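Local structure of succinylglutamate desuccinylase (Chromobacterium violaceum, 1YW4) at residues Gly76-Asn81 / Leu239-Gln244; Asp47-Ser52 / Cys82-Met87; Asp42-Asp47 / Gly138-Lys143; Arg142-Asp147 / Arg174-Trp179; Leu131-Phe136 / Gln204-Asp209. The protein probably hydrolyses N-succinyl-L-glutamate to succinate and L-glutamate, the last step of arginine degradation by the AST pathway, using one zinc ion per subunit. One frame throughout, in Å; residues are numbered along the deposited sequence.

Contact 1. Residues Gly76-Asn81 / Leu239-Gln244; sequences GQLALN and LLSNPQ
Ser241, Leu240 and Asn81 carry most of this contact, in which the last turn of helix 230-241 is gripped by the loop that leads from helix 61-75 into strand 83-88. The Ser241 hydroxyl donates to Ala79 O, with OG and O 2.8 Å apart; OG comes in at 128° to the C=O bond and tilted out of the carbonyl plane. With OG beside its own backbone N (chi1 -74°), the hydroxyl also lies against Leu78, whose CD1 is 3.2 Å from Ser241 OG. Next along the loop, Asn81 N gives a nearly straight bond to Leu240 O (2.8 Å, 169° at the hydrogen). The Asn81 amide then reaches one residue further, ND2 donating to Ser241 O at 2.7 Å in the carbonyl plane, on a lone pair. The helix leaves helical geometry at Asn242, so the carbonyls of Leu240 and Ser241 belong to its C-terminal end; a backbone N-H and a side-chain amide of Asn81 serve them. On the inner side the contact turns apolar: Leu80 CD1 meets Leu240 CB at 3.9 Å, the two leucines crossing at a slant, while Leu240 also touches Met69 of helix 61-75. Beyond the helix end, the Pro243 ring faces Asn81, its CG 4.2 Å from Asn81 O, and packs on Cys82 and Asp47.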
# COMPACT_ATOMS: atom_id res chain seq x y z
N GLY A 76 43.26 12.59 -14.96
CA GLY A 76 43.90 12.38 -13.67
C GLY A 76 43.33 13.30 -12.61
O GLY A 76 43.85 13.40 -11.51
N GLN A 77 42.24 13.98 -12.97
CA GLN A 77 41.55 14.90 -12.07
C GLN A 77 40.64 14.14 -11.12
O GLN A 77 40.35 14.59 -10.01
CB GLN A 77 40.70 15.88 -12.89
CG GLN A 77 40.65 17.28 -12.33
CD GLN A 77 41.64 18.20 -13.01
OE1 GLN A 77 42.84 17.91 -13.05
NE2 GLN A 77 41.15 19.31 -13.56
N LEU A 78 40.16 12.98 -11.57
CA LEU A 78 39.28 12.14 -10.77
C LEU A 78 39.85 10.73 -10.67
O LEU A 78 40.32 10.17 -11.66
CB LEU A 78 37.88 12.09 -11.40
CG LEU A 78 36.77 11.32 -10.67
CD1 LEU A 78 36.42 12.02 -9.36
CD2 LEU A 78 35.54 11.24 -11.56
N ALA A 79 39.80 10.16 -9.47
CA ALA A 79 40.32 8.81 -9.25
C ALA A 79 39.22 7.78 -9.48
O ALA A 79 38.05 8.02 -9.20
CB ALA A 79 40.86 8.69 -7.84
N LEU A 80 39.62 6.61 -9.99
CA LEU A 80 38.67 5.54 -10.25
C LEU A 80 39.06 4.27 -9.50
O LEU A 80 40.12 3.70 -9.75
CB LEU A 80 38.60 5.24 -11.76
CG LEU A 80 37.66 4.12 -12.21
CD1 LEU A 80 36.22 4.50 -11.91
CD2 LEU A 80 37.84 3.86 -13.70
N ASN A 81 38.20 3.84 -8.59
CA ASN A 81 38.46 2.64 -7.81
C ASN A 81 37.34 1.62 -7.90
O ASN A 81 37.13 0.83 -6.98
CB ASN A 81 38.71 3.02 -6.35
CG ASN A 81 40.00 3.77 -6.17
OD1 ASN A 81 41.08 3.22 -6.32
ND2 ASN A 81 39.89 5.06 -5.86
N LEU A 239 31.23 8.09 -5.84
CA LEU A 239 31.09 6.64 -5.92
C LEU A 239 32.29 6.04 -6.65
O LEU A 239 32.89 5.08 -6.18
CB LEU A 239 29.79 6.28 -6.66
CG LEU A 239 29.64 4.79 -6.97
CD1 LEU A 239 29.69 4.00 -5.68
CD2 LEU A 239 28.33 4.54 -7.71
N LEU A 240 32.66 6.61 -7.79
CA LEU A 240 33.79 6.10 -8.55
C LEU A 240 35.11 6.22 -7.80
O LEU A 240 35.94 5.32 -7.85
CB LEU A 240 33.90 6.82 -9.89
CG LEU A 240 32.63 6.74 -10.76
CD1 LEU A 240 32.84 7.57 -12.00
CD2 LEU A 240 32.33 5.29 -11.09
N SER A 241 35.31 7.35 -7.12
CA SER A 241 36.55 7.57 -6.37
C SER A 241 36.62 6.76 -5.09
O SER A 241 37.52 5.94 -4.90
CB SER A 241 36.71 9.05 -6.04
OG SER A 241 37.08 9.77 -7.20
N ASN A 242 35.66 7.00 -4.20
CA ASN A 242 35.60 6.30 -2.93
C ASN A 242 34.23 5.68 -2.74
O ASN A 242 33.35 6.25 -2.08
CB ASN A 242 35.91 7.27 -1.78
CG ASN A 242 35.88 6.59 -0.43
OD1 ASN A 242 36.46 5.51 -0.25
ND2 ASN A 242 35.21 7.21 0.53
N PRO A 243 34.02 4.49 -3.31
CA PRO A 243 32.77 3.74 -3.24
C PRO A 243 32.47 3.13 -1.87
O PRO A 243 31.36 2.63 -1.64
CB PRO A 243 32.94 2.68 -4.32
CG PRO A 243 34.40 2.38 -4.23
CD PRO A 243 35.02 3.76 -4.12
N GLN A 244 33.44 3.16 -0.97
CA GLN A 244 33.24 2.59 0.36
C GLN A 244 32.71 3.59 1.38
O GLN A 244 32.39 3.21 2.51
CB GLN A 244 34.53 1.96 0.88
CG GLN A 244 34.90 0.68 0.15
CD GLN A 244 33.71 -0.25 0.01
OE1 GLN A 244 33.12 -0.69 1.00
NE2 GLN A 244 33.34 -0.56 -1.23

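Contact 2. Residues Asp47-Ser52 / Cys82-Met87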
# COMPACT_ATOMS: atom_id res chain seq x y z
N ASP A 47 33.85 -2.72 -6.48
CA ASP A 47 32.44 -2.57 -6.81
C ASP A 47 32.32 -2.31 -8.30
O ASP A 47 33.18 -1.66 -8.89
CB ASP A 47 31.80 -1.40 -6.06
CG ASP A 47 31.66 -1.67 -4.57
OD1 ASP A 47 31.37 -2.83 -4.21
OD2 ASP A 47 31.83 -0.72 -3.78
N SER A 48 31.25 -2.82 -8.91
CA SER A 48 31.05 -2.65 -10.34
C SER A 48 29.91 -1.68 -10.61
O SER A 48 28.80 -1.86 -10.13
CB SER A 48 30.75 -4.00 -10.98
OG SER A 48 31.88 -4.86 -10.87
N VAL A 49 30.21 -0.65 -11.38
CA VAL A 49 29.22 0.37 -11.68
C VAL A 49 28.91 0.49 -13.16
O VAL A 49 29.80 0.60 -13.98
CB VAL A 49 29.69 1.74 -11.13
CG1 VAL A 49 28.71 2.84 -11.53
CG2 VAL A 49 29.79 1.66 -9.61
N LEU A 50 27.62 0.44 -13.49
CA LEU A 50 27.16 0.59 -14.87
C LEU A 50 26.39 1.89 -14.97
O LEU A 50 25.38 2.07 -14.29
CB LEU A 50 26.24 -0.57 -15.27
CG LEU A 50 25.53 -0.42 -16.63
CD1 LEU A 50 26.57 -0.21 -17.71
CD2 LEU A 50 24.68 -1.66 -16.93
N LEU A 51 26.87 2.82 -15.79
CA LEU A 51 26.17 4.08 -15.99
C LEU A 51 25.75 4.13 -17.46
O LEU A 51 26.58 4.09 -18.36
CB LEU A 51 27.08 5.28 -15.71
CG LEU A 51 27.75 5.40 -14.33
CD1 LEU A 51 28.57 6.69 -14.29
CD2 LEU A 51 26.71 5.39 -13.22
N SER A 52 24.45 4.19 -17.68
CA SER A 52 23.97 4.27 -19.05
C SER A 52 23.24 5.60 -19.19
O SER A 52 22.56 6.06 -18.27
CB SER A 52 23.05 3.09 -19.37
OG SER A 52 21.96 3.00 -18.46
N CYS A 82 36.63 1.63 -9.02
CA CYS A 82 35.55 0.67 -9.24
C CYS A 82 35.64 0.17 -10.68
O CYS A 82 36.31 0.77 -11.51
CB CYS A 82 34.17 1.32 -9.09
SG CYS A 82 33.87 2.31 -7.63
N ARG A 83 34.96 -0.93 -10.95
CA ARG A 83 34.89 -1.45 -12.30
C ARG A 83 33.78 -0.59 -12.89
O ARG A 83 32.65 -0.64 -12.42
CB ARG A 83 34.45 -2.91 -12.31
CG ARG A 83 35.48 -3.88 -11.76
CD ARG A 83 34.98 -5.31 -11.87
NE ARG A 83 34.93 -5.80 -13.25
CZ ARG A 83 33.84 -6.29 -13.83
NH1 ARG A 83 33.90 -6.72 -15.07
NH2 ARG A 83 32.69 -6.33 -13.17
N LEU A 84 34.10 0.20 -13.91
CA LEU A 84 33.13 1.10 -14.52
C LEU A 84 32.85 0.83 -15.99
O LEU A 84 33.76 0.75 -16.81
CB LEU A 84 33.62 2.54 -14.36
CG LEU A 84 32.90 3.66 -15.13
CD1 LEU A 84 31.46 3.74 -14.66
CD2 LEU A 84 33.60 5.00 -14.93
N LEU A 85 31.57 0.70 -16.32
CA LEU A 85 31.17 0.53 -17.71
C LEU A 85 30.23 1.69 -18.05
O LEU A 85 29.19 1.85 -17.43
CB LEU A 85 30.44 -0.79 -17.91
CG LEU A 85 29.86 -1.02 -19.31
CD1 LEU A 85 30.94 -0.85 -20.39
CD2 LEU A 85 29.27 -2.42 -19.38
N VAL A 86 30.61 2.50 -19.03
CA VAL A 86 29.79 3.62 -19.47
C VAL A 86 29.17 3.26 -20.82
O VAL A 86 29.86 2.77 -21.73
CB VAL A 86 30.60 4.92 -19.65
CG1 VAL A 86 29.72 6.00 -20.25
CG2 VAL A 86 31.14 5.39 -18.29
N MSE A 87 27.87 3.51 -20.93
CA MSE A 87 27.15 3.24 -22.17
C MSE A 87 26.39 4.46 -22.69
O MSE A 87 25.52 4.99 -22.02
CB MSE A 87 26.14 2.13 -21.98
CG MSE A 87 26.70 0.77 -21.73
SE MSE A 87 25.28 -0.51 -21.55
CE MSE A 87 26.10 -2.05 -22.32
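Ser48 OG and the Arg83 chain both start beside their own backbone N (chi1 -65° and -70°), and a bend at chi3 (71°) of Arg83 brings the edge of its guanidinium to Ser48 OG. Arg83 NH2 donates to Ser48 OG at 2.8 Å, slightly out of the guanidinium plane. The same NH2 bonds to Phe135 O and NE to Gly41 O, so three hydrogen bonds hold the guanidinium. The axes of the two short strand segments approach to 4.7 Å and run nearly parallel. Asp47 O takes Arg83 N, Val49 bonds through N to Arg83 O (2.7 Å) and through O to Leu85 N, and Leu51 does the same with Leu85 O and Met87 N. On the face shared with Arg83, Leu50 CD1 is 3.7 Å from Leu85 CG and also touches SE of Met87, a selenomethionine, at 4.1 Å. On the other face Leu51 CG meets Leu84 CD1 at 4.1 Å, and Leu51 and Val86 pack against helix 61-75. Ser52 OG bonds to Asp147, which in turn bonds to the zinc ligand His149. Strand 48-53, helix 61-75 and strand 83-88 form a beta-alpha-beta unit in the core of the zinc-dependent catalytic domain.

Contact 3. Residues Asp42-Asp47 / Gly138-Lys143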
# COMPACT_ATOMS: atom_id res chain seq x y z
N ASP A 42 39.65 -4.62 -14.97
CA ASP A 42 40.44 -5.67 -14.35
C ASP A 42 40.55 -5.56 -12.83
O ASP A 42 41.20 -6.39 -12.19
CB ASP A 42 41.85 -5.71 -14.95
CG ASP A 42 41.84 -6.03 -16.42
OD1 ASP A 42 40.85 -6.63 -16.89
OD2 ASP A 42 42.81 -5.69 -17.12
N ALA A 43 39.91 -4.55 -12.24
CA ALA A 43 39.94 -4.34 -10.79
C ALA A 43 39.11 -5.39 -10.06
O ALA A 43 37.92 -5.20 -9.80
CB ALA A 43 39.43 -2.96 -10.45
N ARG A 44 39.75 -6.51 -9.73
CA ARG A 44 39.09 -7.60 -9.02
C ARG A 44 38.67 -7.18 -7.62
O ARG A 44 39.37 -6.43 -6.95
CB ARG A 44 40.00 -8.81 -8.94
CG ARG A 44 40.11 -9.61 -10.23
CD ARG A 44 41.13 -10.72 -10.09
NE ARG A 44 41.06 -11.69 -11.18
CZ ARG A 44 40.05 -12.53 -11.37
NH1 ARG A 44 39.00 -12.51 -10.55
NH2 ARG A 44 40.08 -13.39 -12.38
N GLY A 45 37.52 -7.68 -7.18
CA GLY A 45 37.03 -7.36 -5.85
C GLY A 45 36.47 -5.97 -5.68
O GLY A 45 35.95 -5.64 -4.61
N ALA A 46 36.57 -5.13 -6.71
CA ALA A 46 36.05 -3.77 -6.62
C ALA A 46 34.57 -3.70 -7.01
O ALA A 46 34.09 -4.54 -7.77
CB ALA A 46 36.87 -2.84 -7.51
N ASP A 47 33.85 -2.72 -6.48
CA ASP A 47 32.44 -2.57 -6.81
C ASP A 47 32.32 -2.31 -8.30
O ASP A 47 33.18 -1.66 -8.89
CB ASP A 47 31.80 -1.40 -6.06
CG ASP A 47 31.66 -1.67 -4.57
OD1 ASP A 47 31.37 -2.83 -4.21
OD2 ASP A 47 31.83 -0.72 -3.78
N GLY A 138 31.22 -10.72 -14.10
CA GLY A 138 32.58 -10.68 -13.57
C GLY A 138 32.69 -9.93 -12.25
O GLY A 138 33.76 -9.87 -11.65
N ALA A 139 31.57 -9.37 -11.80
CA ALA A 139 31.56 -8.62 -10.55
C ALA A 139 31.67 -9.52 -9.32
O ALA A 139 31.02 -10.56 -9.23
CB ALA A 139 30.28 -7.79 -10.47
N ARG A 140 32.50 -9.11 -8.37
CA ARG A 140 32.68 -9.88 -7.15
C ARG A 140 32.21 -9.10 -5.94
O ARG A 140 32.00 -9.66 -4.86
CB ARG A 140 34.15 -10.28 -6.99
CG ARG A 140 34.55 -11.38 -7.98
CD ARG A 140 33.82 -12.67 -7.64
NE ARG A 140 33.33 -13.38 -8.83
CZ ARG A 140 34.11 -13.85 -9.79
NH1 ARG A 140 33.56 -14.48 -10.83
NH2 ARG A 140 35.43 -13.70 -9.73
N ALA A 141 32.03 -7.80 -6.12
CA ALA A 141 31.56 -6.93 -5.05
C ALA A 141 30.16 -6.46 -5.41
O ALA A 141 29.35 -7.24 -5.92
CB ALA A 141 32.50 -5.74 -4.89
N ARG A 142 29.87 -5.19 -5.16
CA ARG A 142 28.54 -4.66 -5.46
C ARG A 142 28.31 -4.49 -6.97
O ARG A 142 29.24 -4.24 -7.73
CB ARG A 142 28.34 -3.32 -4.76
CG ARG A 142 28.41 -3.37 -3.24
CD ARG A 142 28.01 -2.04 -2.64
NE ARG A 142 28.90 -0.96 -3.04
CZ ARG A 142 28.63 0.34 -2.87
NH1 ARG A 142 27.50 0.71 -2.29
NH2 ARG A 142 29.50 1.25 -3.27
N LYS A 143 27.06 -4.66 -7.38
CA LYS A 143 26.66 -4.50 -8.78
C LYS A 143 25.64 -3.35 -8.83
O LYS A 143 24.49 -3.51 -8.42
CB LYS A 143 26.05 -5.80 -9.30
CG LYS A 143 27.07 -6.92 -9.45
CD LYS A 143 26.45 -8.22 -9.92
CE LYS A 143 25.48 -8.77 -8.90
NZ LYS A 143 26.16 -9.04 -7.60
O HOH W 1 31.61 -5.95 -8.14
O HOH W 2 34.65 -7.32 -8.86
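A surface contact between two loops, built on one buried aspartate and two waters, joins the approaches to strand 48-53 (Asp42-Asp47) and strand 143-151 (Gly138-Lys143). Asp47 OD1 accepts from Arg142 N at 3.0 Å on its anti side, while OD2 forms a salt bridge with the Arg142 guanidinium: NE gives a weak bond at 3.0 Å and NH2 another at 3.1 Å. The carboxylate meets the guanidinium edge with the planes 61° apart, so NH2 comes to OD2 from above the carboxylate plane. The bend at chi3 (-62°) of Arg142 turns its guanidinium back to Asp47. These loops lead into parallel neighbouring strands of the catalytic domain, and the backbone pairing of Ser48 with Arg142 continues from here. Further out, water 1 joins Ala46 O (2.9 Å) to Ala141 N and Arg142 O, and water 2 links Ala46 O to Arg140 N (2.8 Å). Ala141 CB points at the facing loop, against Asp47 OD1 (3.2 Å) and the carbonyl oxygens of Gly45 and Ala46. A type II turn from Ala43 to Ala46 includes Arg44, whose extended chain brings its NH1 to 3.9 Å from Arg140 NH2, two like charges at the exposed rim.

Contact 4. Residues Arg142-Asp147 / Arg174-Trp179; sequences RKLHYD and REQLAW
Polar bonding centres on Tyr146 and Gln176. Tyr146 OH donates to Gln176 OE1 at 2.6 Å, reaching the oxygen at 127° to the C=O bond and somewhat out of the carbonyl plane. Seen from the tyrosine, OE1 lies at the ring edge, with the ring and amide planes inclined to each other. Gln176 reaches this point by bending at chi2, which turns its amide toward the strand. Water 3 ties the same two side chains a second time: it donates to Tyr146 OH at 2.7 Å and accepts from Gln176 NE2 at 3.2 Å. The phenol oxygen is therefore both donor and acceptor, which sets the direction of the hydroxyl hydrogen.

Aromatic packing comes from Trp179, one helical turn on. Its CG stands anti to the backbone N, and its six-membered ring forms an offset stack with Tyr146, centroids 4.8 Å apart and planes at 22°. CZ3 sits over one face of the tyrosine ring, towards the rim, while water 3 lies over the tryptophan ring.

Helix 174-181 thus packs across one face of strand 143-151, at 44° and 12.2 Å between the axes of the two segments. This strand runs on to the zinc ligand His149, and Leu239 of helix 230-241 also touches Tyr146.

Apolar and charged contacts lie toward the start of the strand. Leu144 CD2 packs on the Gln176 amide, 3.7 Å from NE2, and CD1 covers one face of the Arg142 guanidinium. Arg142, bridged to Asp47, keeps NH1 4.4 Å from Glu175 OE1, beyond salt-bridge range.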
# COMPACT_ATOMS: atom_id res chain seq x y z
N ARG A 142 29.87 -5.19 -5.16
CA ARG A 142 28.54 -4.66 -5.46
C ARG A 142 28.31 -4.49 -6.97
O ARG A 142 29.24 -4.24 -7.73
CB ARG A 142 28.34 -3.32 -4.76
CG ARG A 142 28.41 -3.37 -3.24
CD ARG A 142 28.01 -2.04 -2.64
NE ARG A 142 28.90 -0.96 -3.04
CZ ARG A 142 28.63 0.34 -2.87
NH1 ARG A 142 27.50 0.71 -2.29
NH2 ARG A 142 29.50 1.25 -3.27
N LYS A 143 27.06 -4.66 -7.38
CA LYS A 143 26.66 -4.50 -8.78
C LYS A 143 25.64 -3.35 -8.83
O LYS A 143 24.49 -3.51 -8.42
CB LYS A 143 26.05 -5.80 -9.30
CG LYS A 143 27.07 -6.92 -9.45
CD LYS A 143 26.45 -8.22 -9.92
CE LYS A 143 25.48 -8.77 -8.90
NZ LYS A 143 26.16 -9.04 -7.60
N LEU A 144 26.08 -2.20 -9.32
CA LEU A 144 25.24 -1.01 -9.38
C LEU A 144 25.01 -0.46 -10.78
O LEU A 144 25.96 -0.27 -11.54
CB LEU A 144 25.86 0.09 -8.51
CG LEU A 144 26.18 -0.28 -7.05
CD1 LEU A 144 26.99 0.85 -6.41
CD2 LEU A 144 24.89 -0.51 -6.29
N HIS A 145 23.75 -0.19 -11.10
CA HIS A 145 23.37 0.33 -12.40
C HIS A 145 22.43 1.53 -12.29
O HIS A 145 21.35 1.43 -11.73
CB HIS A 145 22.68 -0.76 -13.22
CG HIS A 145 22.16 -0.28 -14.54
ND1 HIS A 145 22.68 0.81 -15.19
CD2 HIS A 145 21.19 -0.77 -15.34
CE1 HIS A 145 22.06 0.97 -16.35
NE2 HIS A 145 21.15 0.02 -16.46
N TYR A 146 22.87 2.67 -12.82
CA TYR A 146 22.04 3.86 -12.80
C TYR A 146 21.83 4.25 -14.25
O TYR A 146 22.78 4.57 -14.98
CB TYR A 146 22.73 5.00 -12.04
CG TYR A 146 23.11 4.61 -10.63
CD1 TYR A 146 22.13 4.39 -9.66
CD2 TYR A 146 24.44 4.40 -10.29
CE1 TYR A 146 22.47 3.96 -8.37
CE2 TYR A 146 24.80 3.98 -9.01
CZ TYR A 146 23.82 3.76 -8.06
OH TYR A 146 24.17 3.33 -6.80
N ASP A 147 20.58 4.14 -14.68
CA ASP A 147 20.21 4.50 -16.03
C ASP A 147 19.71 5.94 -15.87
O ASP A 147 18.67 6.18 -15.26
CB ASP A 147 19.12 3.55 -16.54
CG ASP A 147 18.76 3.82 -17.98
OD1 ASP A 147 19.66 4.29 -18.72
OD2 ASP A 147 17.60 3.56 -18.36
N ARG A 174 17.25 -0.54 1.20
CA ARG A 174 17.17 0.84 1.68
C ARG A 174 18.52 1.53 1.75
O ARG A 174 18.59 2.75 1.91
CB ARG A 174 16.47 0.87 3.04
CG ARG A 174 16.90 -0.21 4.00
CD ARG A 174 15.85 -0.36 5.08
NE ARG A 174 15.64 0.89 5.80
CZ ARG A 174 14.48 1.24 6.35
NH1 ARG A 174 13.43 0.44 6.26
NH2 ARG A 174 14.37 2.40 7.00
N GLU A 175 19.60 0.76 1.64
CA GLU A 175 20.94 1.33 1.67
C GLU A 175 21.09 2.19 0.40
O GLU A 175 21.70 3.26 0.42
CB GLU A 175 21.98 0.21 1.68
CG GLU A 175 23.28 0.57 2.38
CD GLU A 175 23.94 1.78 1.78
OE1 GLU A 175 24.33 1.72 0.60
OE2 GLU A 175 24.07 2.80 2.50
N GLN A 176 20.51 1.72 -0.70
CA GLN A 176 20.57 2.45 -1.96
C GLN A 176 19.58 3.61 -1.95
O GLN A 176 19.84 4.66 -2.53
CB GLN A 176 20.29 1.52 -3.14
CG GLN A 176 21.51 0.73 -3.59
CD GLN A 176 22.60 1.64 -4.15
OE1 GLN A 176 22.39 2.33 -5.16
NE2 GLN A 176 23.76 1.65 -3.50
N LEU A 177 18.45 3.41 -1.30
CA LEU A 177 17.45 4.46 -1.20
C LEU A 177 18.08 5.63 -0.45
O LEU A 177 17.79 6.79 -0.73
CB LEU A 177 16.21 3.96 -0.44
CG LEU A 177 15.31 3.01 -1.22
CD1 LEU A 177 14.18 2.51 -0.33
CD2 LEU A 177 14.76 3.74 -2.43
N ALA A 178 18.96 5.30 0.49
CA ALA A 178 19.64 6.33 1.27
C ALA A 178 20.57 7.12 0.37
O ALA A 178 20.54 8.35 0.36
CB ALA A 178 20.42 5.68 2.40
N TRP A 179 21.39 6.41 -0.40
CA TRP A 179 22.34 7.05 -1.32
C TRP A 179 21.59 7.95 -2.30
O TRP A 179 22.05 9.04 -2.63
CB TRP A 179 23.10 5.99 -2.11
CG TRP A 179 24.20 6.55 -2.95
CD1 TRP A 179 25.46 6.86 -2.54
CD2 TRP A 179 24.15 6.82 -4.35
NE1 TRP A 179 26.21 7.31 -3.60
CE2 TRP A 179 25.43 7.29 -4.73
CE3 TRP A 179 23.16 6.72 -5.33
CZ2 TRP A 179 25.74 7.65 -6.05
CZ3 TRP A 179 23.47 7.08 -6.64
CH2 TRP A 179 24.75 7.54 -6.99
O HOH W 3 25.67 3.91 -4.67

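Contact 5. Residues Leu131-Phe136 / Gln204-Asp209; sequences LAAEFF and QYCEAD
Cys206 packs closely against helix 120-137, while Tyr205, next to it, only brushes the helix at the exposed margin. The cysteine follows the end of helix 198-205 and points its side chain at the helix opposite. With SG beside the backbone N (chi1 -52°), the sulfur lies against the helix backbone, 3.7 Å from Ala133 CA. Consistent with the small side chain of Ala133, the CA atoms of Ala133 and Cys206 are 5.8 Å apart. Cys206 CB meets the next turn, 3.9 Å from Phe136 CD2. The Phe136 ring is then closed in from both faces. Ala208 CB stands over its centre in a CH-pi contact, 4.2 Å from the centroid and 9° off the normal, and Phe135 CD2 lies over the opposite face. Leu50 of strand 48-53 and Lys143 and His145 of strand 143-151 also touch Phe136, so this side runs into the layer between helix and strands. On the outer side, Tyr205, its CG anti to the backbone N (chi1 -166°), brings its ring edge alongside Ala133, with Tyr205 CE1 3.9 Å from Ala133 CB; its ring also stacks with Phe201. Between the segments the chemistry is wholly apolar, resting on a sulfur, methyl groups, a ring face and a ring edge, so close fit rather than directional bonding joins helix 120-137 to the end of helix 198-205 and the loop after it.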
# COMPACT_ATOMS: atom_id res chain seq x y z
N LEU A 131 26.34 -7.07 -23.20
CA LEU A 131 27.50 -6.41 -22.61
C LEU A 131 27.31 -6.22 -21.10
O LEU A 131 28.22 -6.50 -20.32
CB LEU A 131 27.74 -5.06 -23.28
CG LEU A 131 28.56 -5.07 -24.59
CD1 LEU A 131 28.02 -6.12 -25.54
CD2 LEU A 131 28.52 -3.68 -25.25
N ALA A 132 26.14 -5.75 -20.69
CA ALA A 132 25.85 -5.55 -19.28
C ALA A 132 25.91 -6.88 -18.55
O ALA A 132 26.48 -6.97 -17.47
CB ALA A 132 24.47 -4.91 -19.09
N ALA A 133 25.33 -7.92 -19.14
CA ALA A 133 25.34 -9.24 -18.51
C ALA A 133 26.77 -9.73 -18.30
O ALA A 133 27.11 -10.22 -17.22
CB ALA A 133 24.56 -10.25 -19.35
N GLU A 134 27.62 -9.61 -19.32
CA GLU A 134 29.00 -10.07 -19.21
C GLU A 134 29.78 -9.22 -18.21
O GLU A 134 30.64 -9.72 -17.49
CB GLU A 134 29.69 -10.04 -20.57
CG GLU A 134 28.97 -10.88 -21.62
CD GLU A 134 29.66 -10.84 -22.99
OE1 GLU A 134 30.32 -9.82 -23.30
OE2 GLU A 134 29.53 -11.82 -23.75
N PHE A 135 29.46 -7.93 -18.16
CA PHE A 135 30.12 -7.02 -17.23
C PHE A 135 29.82 -7.40 -15.79
O PHE A 135 30.72 -7.49 -14.95
CB PHE A 135 29.64 -5.59 -17.46
CG PHE A 135 30.22 -4.60 -16.49
CD1 PHE A 135 31.57 -4.27 -16.54
CD2 PHE A 135 29.41 -3.95 -15.56
CE1 PHE A 135 32.10 -3.31 -15.68
CE2 PHE A 135 29.92 -2.99 -14.70
CZ PHE A 135 31.28 -2.67 -14.77
N PHE A 136 28.55 -7.60 -15.48
CA PHE A 136 28.19 -7.92 -14.11
C PHE A 136 28.54 -9.34 -13.70
O PHE A 136 28.71 -9.62 -12.52
CB PHE A 136 26.71 -7.65 -13.87
CG PHE A 136 26.39 -6.19 -13.67
CD1 PHE A 136 27.06 -5.44 -12.70
CD2 PHE A 136 25.40 -5.58 -14.43
CE1 PHE A 136 26.74 -4.10 -12.50
CE2 PHE A 136 25.08 -4.25 -14.23
CZ PHE A 136 25.74 -3.50 -13.26
N GLN A 204 16.87 -7.76 -12.78
CA GLN A 204 16.38 -9.13 -12.82
C GLN A 204 17.35 -10.16 -13.43
O GLN A 204 17.65 -11.18 -12.81
CB GLN A 204 15.06 -9.18 -13.58
CG GLN A 204 14.23 -10.44 -13.33
CD GLN A 204 13.97 -10.68 -11.85
OE1 GLN A 204 13.60 -9.76 -11.11
NE2 GLN A 204 14.17 -11.92 -11.41
N TYR A 205 17.82 -9.88 -14.64
CA TYR A 205 18.72 -10.79 -15.34
C TYR A 205 20.11 -10.81 -14.74
O TYR A 205 20.71 -11.87 -14.60
CB TYR A 205 18.80 -10.39 -16.81
CG TYR A 205 19.44 -11.43 -17.70
CD1 TYR A 205 20.81 -11.42 -17.96
CD2 TYR A 205 18.66 -12.42 -18.31
CE1 TYR A 205 21.39 -12.37 -18.82
CE2 TYR A 205 19.22 -13.37 -19.15
CZ TYR A 205 20.58 -13.34 -19.41
OH TYR A 205 21.12 -14.26 -20.28
N CYS A 206 20.63 -9.64 -14.37
CA CYS A 206 21.97 -9.57 -13.81
C CYS A 206 21.90 -9.46 -12.30
O CYS A 206 22.92 -9.38 -11.63
CB CYS A 206 22.70 -8.35 -14.38
SG CYS A 206 22.69 -8.25 -16.18
N GLU A 207 20.67 -9.48 -11.79
CA GLU A 207 20.38 -9.36 -10.37
C GLU A 207 21.24 -8.30 -9.71
O GLU A 207 21.88 -8.54 -8.69
CB GLU A 207 20.52 -10.72 -9.66
CG GLU A 207 21.89 -11.37 -9.72
CD GLU A 207 21.92 -12.74 -9.06
OE1 GLU A 207 23.03 -13.29 -8.89
OE2 GLU A 207 20.84 -13.28 -8.72
N ALA A 208 21.25 -7.10 -10.29
CA ALA A 208 22.02 -6.01 -9.73
C ALA A 208 21.08 -4.97 -9.14
O ALA A 208 19.87 -5.04 -9.33
CB ALA A 208 22.90 -5.37 -10.80
N ASP A 209 21.64 -4.02 -8.40
CA ASP A 209 20.85 -2.95 -7.81
C ASP A 209 20.78 -1.88 -8.89
O ASP A 209 21.69 -1.07 -9.04
CB ASP A 209 21.52 -2.43 -6.55
CG ASP A 209 21.58 -3.48 -5.46
OD1 ASP A 209 20.50 -3.99 -5.09
OD2 ASP A 209 22.68 -3.80 -5.00

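Contacts 2, 3, 4 and 5 meet around the parallel strands 83-88, 48-53 and 143-151 in the catalytic domain. Contact 2 lies within the sheet. Contact 3, about 10 Å away between centres, joins loops entering two strands and shares Asp47 with it. Contact 4 packs a helix on strand 143-151, and contact 5, about 11 Å from contact 2 between centres, joins helix 120-137 to the turn that enters strand 209-215. Contact 1, at the end of helix 230-241, touches contacts 2, 3 and 4 through Leu239, Pro243 and Gln244. Along the chain contact 2 nests inside contact 3, and contacts 4 and 5 inside contact 1, so distant sequence converges on strands leading toward the zinc site.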